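Local coordinates for pyruvate kinase (Pseudomonas aeruginosa, PDB 6QXL), which probably catalyses the last step of glycolysis, transfer of phosphate from phosphoenolpyruvate to ADP to give pyruvate and ATP, and binds glucose-6-phosphate in its regulatory site, at residues V193-D198 against I222-A227; L383-F388 against Y405-E410. All blocks are in the same frame, centred on the assembly; numbering follows the deposited sequence.

Contact 1. Residues V193-D198 against I222-A227; sequences VSFPRD and IERAEA. With MG (magnesium ion), chain N.
The guanidinium of R224 is sandwiched: F195 CD1 lies over one face, 3.3 Å from R224 CZ, and the guanidinium of R197 covers the opposite face, with centres 3.8 Å apart and planes at 20°. At the in-plane edge of R224, NE donates to water 1, which in turn donates to F195 O. R197 has R224 NE over one face and E226 OE1 at its edge. R197 NE reaches E226 OE1 at 2.9 Å in a salt bridge that lies near the guanidinium plane but meets the carboxylate from above. The stack brings two like charges together; E226 beside R197 and E254, which pairs with R224 NH1, probably offset them. Both segments are loops following neighbouring parallel strands, 190-193 and 217-222, of the TIM barrel, at the end of the barrel that carries the active site in this fold. There E223 binds magnesium through OE2 together with D250, next to a bound malonate. Its other oxygen, OE1, sits over one face of the F195 ring and accepts a weak hydrogen bond from F195 N at 3.3 Å. The extended chain of E223 (chi2 179°) sets one oxygen over the ring and the other on the metal. Between the loops, water 2 donates to P196 O and accepts from E223 N, both at 2.8 Å, while A227 CB packs 4.1 Å from P196 O.

Contact 2. Residues L383-F388 against Y405-E410; sequences LTESGF and YSPHRE. With G6P (6-O-phosphono-alpha-D-glucopyranose), chain M.
E385 leaves its backbone with CG opposite the N (chi1 -152°), then turns at the CB-CG bond (chi2 67°), bringing the carboxylate back toward H408; OE2 takes a weak bond from H408 NE2 at 3.1 Å, the carboxylate and imidazole planes standing nearly perpendicular. S406 (chi1 -164°) donates its hydroxyl to T384 O at 2.9 Å. At the strand ends before the loops, 377-383 and 402-406 run parallel: T384 N binds Y405 O at 2.9 Å almost in a straight line, and L383 CD2 packs on Y405 CB at 3.5 Å. T384 OG1 accepts a hydrogen bond from G387 N at 2.8 Å, an ST motif, and donates to O2P of glucose-6-phosphate, at a separation so short in the model that its exact length is doubtful. The loop beyond strand 377-383 cradles the sugar phosphate in the C-terminal alpha/beta domain: E385 N donates to the bridging O6 at 3.1 Å, and S386 holds O1P with both its N and its OG, the latter at 2.7 Å. T389, at the start of helix 388-394, and the backbone of G468 and G469 also bind the ligand. Backbone N-H groups and hydroxyls thus grip the phosphate group here without a positively charged side chain from either segment, and the N-terminus of helix 388-394 would probably add favourable electrostatics for the anion.

How the contacts relate
Contact 1 closes before contact 2 opens along the chain, and the two belong to different domains: residues 193-198 and 222-227 to the closed eight-stranded barrel, residues 383-388 and 405-410 to the mixed sheet of the C-terminal alpha/beta domain. They share no strand or helix. Their centres lie 31 Å apart and their nearest atoms about 16 Å, so they do not touch. In each, the segments come from sequential parallel strands that are neighbours in their sheet, and each lies beside a bound group, the magnesium ion or the sugar phosphate. Any influence of the sugar phosphate on the metal site would probably be long-range, through both domains or through neighbouring subunits of the tetramer.

Contact 1. Residues V193-D198 against I222-A227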
loop_
_atom_site.group_PDB
_atom_site.type_symbol
_atom_site.label_atom_id
_atom_site.label_comp_id
_atom_site.label_asym_id
_atom_site.label_seq_id
_atom_site.Cartn_x
_atom_site.Cartn_y
_atom_site.Cartn_z
ATOM N N VAL A 193 -37.796 9.594 2.246
ATOM C CA VAL A 193 -38.722 8.493 2.026
ATOM C C VAL A 193 -38.426 7.383 3.027
ATOM O O VAL A 193 -37.288 6.955 3.152
ATOM C CB VAL A 193 -38.581 7.961 0.596
ATOM C CG1 VAL A 193 -39.505 6.780 0.354
ATOM C CG2 VAL A 193 -38.872 9.071 -0.382
ATOM N N SER A 194 -39.472 6.908 3.714
ATOM C CA SER A 194 -39.323 5.823 4.683
ATOM C C SER A 194 -39.599 4.481 4.041
ATOM O O SER A 194 -40.410 4.357 3.119
ATOM C CB SER A 194 -40.258 6.025 5.855
ATOM O OG SER A 194 -39.972 7.214 6.558
ATOM N N PHE A 195 -38.851 3.490 4.510
ATOM C CA PHE A 195 -39.014 2.067 4.149
ATOM C C PHE A 195 -38.947 1.766 2.674
ATOM O O PHE A 195 -39.608 0.853 2.218
ATOM C CB PHE A 195 -40.367 1.471 4.734
ATOM C CG PHE A 195 -40.418 1.356 6.206
ATOM C CD1 PHE A 195 -39.720 0.438 6.949
ATOM C CD2 PHE A 195 -41.095 2.377 6.943
ATOM C CE1 PHE A 195 -39.726 0.477 8.370
ATOM C CE2 PHE A 195 -41.126 2.411 8.338
ATOM C CZ PHE A 195 -40.482 1.438 9.004
ATOM N N PRO A 196 -38.156 2.498 1.874
ATOM C CA PRO A 196 -38.032 2.064 0.489
ATOM C C PRO A 196 -37.252 0.771 0.389
ATOM O O PRO A 196 -36.369 0.504 1.204
ATOM C CB PRO A 196 -37.254 3.211 -0.166
ATOM C CG PRO A 196 -36.454 3.770 0.918
ATOM C CD PRO A 196 -37.250 3.631 2.160
ATOM N N ARG A 197 -37.582 -0.050 -0.605
ATOM C CA ARG A 197 -36.925 -1.327 -0.839
ATOM C C ARG A 197 -36.050 -1.309 -2.076
ATOM O O ARG A 197 -35.065 -2.066 -2.070
ATOM C CB ARG A 197 -37.974 -2.419 -0.949
ATOM C CG ARG A 197 -38.466 -2.706 0.526
ATOM C CD ARG A 197 -39.462 -3.853 0.632
ATOM N NE ARG A 197 -39.537 -4.452 1.971
ATOM C CZ ARG A 197 -40.662 -4.828 2.630
ATOM N NH1 ARG A 197 -41.841 -4.542 2.113
ATOM N NH2 ARG A 197 -40.582 -5.376 3.839
ATOM N N ASP A 198 -36.349 -0.512 -3.077
ATOM C CA ASP A 198 -35.485 -0.480 -4.266
ATOM C C ASP A 198 -35.661 0.825 -4.996
ATOM O O ASP A 198 -36.485 1.640 -4.631
ATOM C CB ASP A 198 -35.794 -1.665 -5.209
ATOM C CG ASP A 198 -37.245 -1.756 -5.582
ATOM O OD1 ASP A 198 -37.977 -0.766 -5.594
ATOM O OD2 ASP A 198 -37.632 -2.880 -5.909
ATOM N N ILE A 222 -32.463 4.032 4.771
ATOM C CA ILE A 222 -32.115 2.617 4.688
ATOM C C ILE A 222 -32.593 1.948 5.984
ATOM O O ILE A 222 -31.928 2.014 6.992
ATOM C CB ILE A 222 -30.603 2.417 4.483
ATOM C CG1 ILE A 222 -30.062 3.330 3.371
ATOM C CG2 ILE A 222 -30.289 0.970 4.178
ATOM C CD1 ILE A 222 -30.828 3.286 2.089
ATOM N N GLU A 223 -33.808 1.412 5.960
ATOM C CA GLU A 223 -34.477 0.764 7.072
ATOM C C GLU A 223 -35.005 -0.646 6.786
ATOM O O GLU A 223 -35.591 -1.231 7.631
ATOM C CB GLU A 223 -35.710 1.589 7.476
ATOM C CG GLU A 223 -35.489 2.960 8.077
ATOM C CD GLU A 223 -36.757 3.721 8.431
ATOM O OE1 GLU A 223 -37.516 3.998 7.523
ATOM O OE2 GLU A 223 -36.985 4.079 9.607
ATOM N N ARG A 224 -34.840 -1.181 5.597
ATOM C CA ARG A 224 -35.427 -2.479 5.254
ATOM C C ARG A 224 -34.374 -3.508 5.036
ATOM O O ARG A 224 -33.360 -3.218 4.417
ATOM C CB ARG A 224 -36.322 -2.405 4.011
ATOM C CG ARG A 224 -37.650 -1.824 4.312
ATOM C CD ARG A 224 -38.762 -2.753 4.753
ATOM N NE ARG A 224 -40.041 -2.202 4.490
ATOM C CZ ARG A 224 -41.070 -2.154 5.364
ATOM N NH1 ARG A 224 -40.947 -2.662 6.588
ATOM N NH2 ARG A 224 -42.230 -1.603 5.018
ATOM N N ALA A 225 -34.583 -4.716 5.505
ATOM C CA ALA A 225 -33.657 -5.811 5.243
ATOM C C ALA A 225 -33.334 -5.988 3.777
ATOM O O ALA A 225 -32.186 -6.233 3.409
ATOM C CB ALA A 225 -34.166 -7.105 5.851
ATOM N N GLU A 226 -34.350 -5.797 2.928
ATOM C CA GLU A 226 -34.188 -6.001 1.479
ATOM C C GLU A 226 -33.255 -4.968 0.877
ATOM O O GLU A 226 -32.567 -5.260 -0.088
ATOM C CB GLU A 226 -35.555 -5.947 0.770
ATOM C CG GLU A 226 -36.554 -7.045 1.150
ATOM C CD GLU A 226 -37.272 -6.850 2.480
ATOM O OE1 GLU A 226 -37.232 -5.772 3.123
ATOM O OE2 GLU A 226 -37.831 -7.830 2.954
ATOM N N ALA A 227 -33.218 -3.775 1.454
ATOM C CA ALA A 227 -32.349 -2.702 0.966
ATOM C C ALA A 227 -30.854 -2.971 1.142
ATOM O O ALA A 227 -30.046 -2.372 0.431
ATOM C CB ALA A 227 -32.717 -1.385 1.643
HETATM MG MG MG N . -37.378 4.761 11.022
HETATM O O HOH W 1 -41.100 -1.196 2.076
HETATM O O HOH W 2 -35.198 1.308 3.568
HETATM O O HOH W 3 -38.609 4.917 13.282
#

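Contact 2. Residues L383-F388 against Y405-E410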
loop_
_atom_site.group_PDB
_atom_site.type_symbol
_atom_site.label_atom_id
_atom_site.label_comp_id
_atom_site.label_asym_id
_atom_site.label_seq_id
_atom_site.Cartn_x
_atom_site.Cartn_y
_atom_site.Cartn_z
ATOM N N LEU A 383 -17.855 28.604 -7.246
ATOM C CA LEU A 383 -19.010 29.271 -7.821
ATOM C C LEU A 383 -19.904 28.199 -8.384
ATOM O O LEU A 383 -19.511 27.492 -9.301
ATOM C CB LEU A 383 -18.614 30.258 -8.914
ATOM C CG LEU A 383 -17.547 31.292 -8.608
ATOM C CD1 LEU A 383 -17.563 32.332 -9.740
ATOM C CD2 LEU A 383 -17.703 31.949 -7.249
ATOM N N THR A 384 -21.111 28.086 -7.842
ATOM C CA THR A 384 -22.005 27.014 -8.222
ATOM C C THR A 384 -23.432 27.509 -8.342
ATOM O O THR A 384 -23.877 28.358 -7.581
ATOM C CB THR A 384 -21.924 25.831 -7.217
ATOM O OG1 THR A 384 -22.854 24.789 -7.597
ATOM C CG2 THR A 384 -22.192 26.303 -5.782
ATOM N N GLU A 385 -24.149 26.909 -9.276
ATOM C CA GLU A 385 -25.530 27.229 -9.548
ATOM C C GLU A 385 -26.441 26.363 -8.679
ATOM O O GLU A 385 -27.283 26.893 -7.955
ATOM C CB GLU A 385 -25.831 27.064 -11.042
ATOM C CG GLU A 385 -26.928 27.916 -11.636
ATOM C CD GLU A 385 -26.620 29.449 -11.667
ATOM O OE1 GLU A 385 -25.574 29.929 -11.194
ATOM O OE2 GLU A 385 -27.471 30.224 -12.136
ATOM N N SER A 386 -26.255 25.050 -8.740
ATOM C CA SER A 386 -27.120 24.097 -8.066
ATOM C C SER A 386 -26.500 23.398 -6.868
ATOM O O SER A 386 -27.168 22.611 -6.206
ATOM C CB SER A 386 -27.591 23.038 -9.058
ATOM O OG SER A 386 -26.568 22.088 -9.311
ATOM N N GLY A 387 -25.226 23.652 -6.599
ATOM C CA GLY A 387 -24.498 22.961 -5.521
ATOM C C GLY A 387 -23.848 21.636 -5.913
ATOM O O GLY A 387 -23.210 21.012 -5.083
ATOM N N PHE A 388 -23.969 21.221 -7.166
ATOM C CA PHE A 388 -23.372 19.968 -7.610
ATOM C C PHE A 388 -21.852 19.925 -7.500
ATOM O O PHE A 388 -21.280 18.920 -7.090
ATOM C CB PHE A 388 -23.771 19.656 -9.048
ATOM C CG PHE A 388 -23.180 18.390 -9.571
ATOM C CD1 PHE A 388 -23.729 17.161 -9.232
ATOM C CD2 PHE A 388 -22.052 18.408 -10.388
ATOM C CE1 PHE A 388 -23.202 15.968 -9.718
ATOM C CE2 PHE A 388 -21.488 17.236 -10.873
ATOM C CZ PHE A 388 -22.074 16.006 -10.529
ATOM N N TYR A 405 -20.510 29.379 -3.353
ATOM C CA TYR A 405 -20.978 30.692 -3.781
ATOM C C TYR A 405 -22.150 30.502 -4.735
ATOM O O TYR A 405 -21.995 29.933 -5.827
ATOM C CB TYR A 405 -19.862 31.464 -4.476
ATOM C CG TYR A 405 -18.800 32.048 -3.553
ATOM C CD1 TYR A 405 -18.083 31.257 -2.673
ATOM C CD2 TYR A 405 -18.483 33.382 -3.604
ATOM C CE1 TYR A 405 -17.100 31.808 -1.851
ATOM C CE2 TYR A 405 -17.512 33.937 -2.768
ATOM C CZ TYR A 405 -16.821 33.139 -1.909
ATOM O OH TYR A 405 -15.847 33.679 -1.096
ATOM N N SER A 406 -23.326 30.956 -4.327
ATOM C CA SER A 406 -24.494 30.823 -5.168
ATOM C C SER A 406 -25.435 31.997 -4.952
ATOM O O SER A 406 -25.491 32.574 -3.865
ATOM C CB SER A 406 -25.209 29.513 -4.889
ATOM O OG SER A 406 -26.116 29.192 -5.929
ATOM N N PRO A 407 -26.150 32.387 -6.001
ATOM C CA PRO A 407 -27.157 33.414 -5.828
ATOM C C PRO A 407 -28.496 32.842 -5.351
ATOM O O PRO A 407 -29.261 33.559 -4.731
ATOM C CB PRO A 407 -27.276 33.996 -7.231
ATOM C CG PRO A 407 -26.997 32.829 -8.138
ATOM C CD PRO A 407 -25.968 32.021 -7.420
ATOM N N HIS A 408 -28.750 31.563 -5.607
ATOM C CA HIS A 408 -30.047 30.960 -5.362
ATOM C C HIS A 408 -30.232 30.501 -3.917
ATOM O O HIS A 408 -29.312 30.003 -3.297
ATOM C CB HIS A 408 -30.300 29.791 -6.289
ATOM C CG HIS A 408 -30.047 30.098 -7.736
ATOM N ND1 HIS A 408 -30.172 31.362 -8.268
ATOM C CD2 HIS A 408 -29.653 29.298 -8.750
ATOM C CE1 HIS A 408 -29.871 31.325 -9.548
ATOM N NE2 HIS A 408 -29.541 30.091 -9.863
ATOM N N ARG A 409 -31.452 30.670 -3.393
ATOM C CA ARG A 409 -31.766 30.246 -2.033
ATOM C C ARG A 409 -31.840 28.728 -1.929
ATOM O O ARG A 409 -31.360 28.157 -0.963
ATOM C CB ARG A 409 -33.055 30.881 -1.540
ATOM C CG ARG A 409 -33.439 30.611 -0.070
ATOM C CD ARG A 409 -34.912 30.276 0.156
ATOM N NE ARG A 409 -35.517 29.252 -0.726
ATOM C CZ ARG A 409 -35.653 27.951 -0.469
ATOM N NH1 ARG A 409 -35.201 27.414 0.683
ATOM N NH2 ARG A 409 -36.271 27.205 -1.429
ATOM N N GLU A 410 -32.425 28.100 -2.936
ATOM C CA GLU A 410 -32.496 26.637 -3.042
ATOM C C GLU A 410 -31.104 26.016 -2.803
ATOM O O GLU A 410 -30.962 25.094 -2.003
ATOM C CB GLU A 410 -33.025 26.276 -4.432
ATOM C CG GLU A 410 -33.441 24.882 -4.708
ATOM C CD GLU A 410 -33.786 24.652 -6.208
ATOM O OE1 GLU A 410 -33.983 25.620 -6.984
ATOM O OE2 GLU A 410 -33.847 23.449 -6.603
HETATM C C1 G6P M . -20.514 28.319 -12.065
HETATM C C2 G6P M . -21.254 29.187 -13.063
HETATM C C3 G6P M . -21.308 28.313 -14.309
HETATM C C4 G6P M . -21.394 26.821 -14.044
HETATM C C5 G6P M . -22.139 26.705 -12.725
HETATM C C6 G6P M . -22.515 25.259 -12.457
HETATM O O1 G6P M . -20.117 29.253 -11.071
HETATM O O2 G6P M . -22.544 29.644 -12.580
HETATM O O3 G6P M . -20.037 28.553 -14.856
HETATM O O4 G6P M . -21.980 26.111 -15.166
HETATM O O5 G6P M . -21.363 27.243 -11.657
HETATM O O6 G6P M . -22.586 24.908 -11.087
HETATM P P G6P M . -23.136 23.422 -10.641
HETATM O O1P G6P M . -24.622 23.550 -10.410
HETATM O O2P G6P M . -22.215 23.494 -9.444
HETATM O O3P G6P M . -23.021 22.315 -11.720
#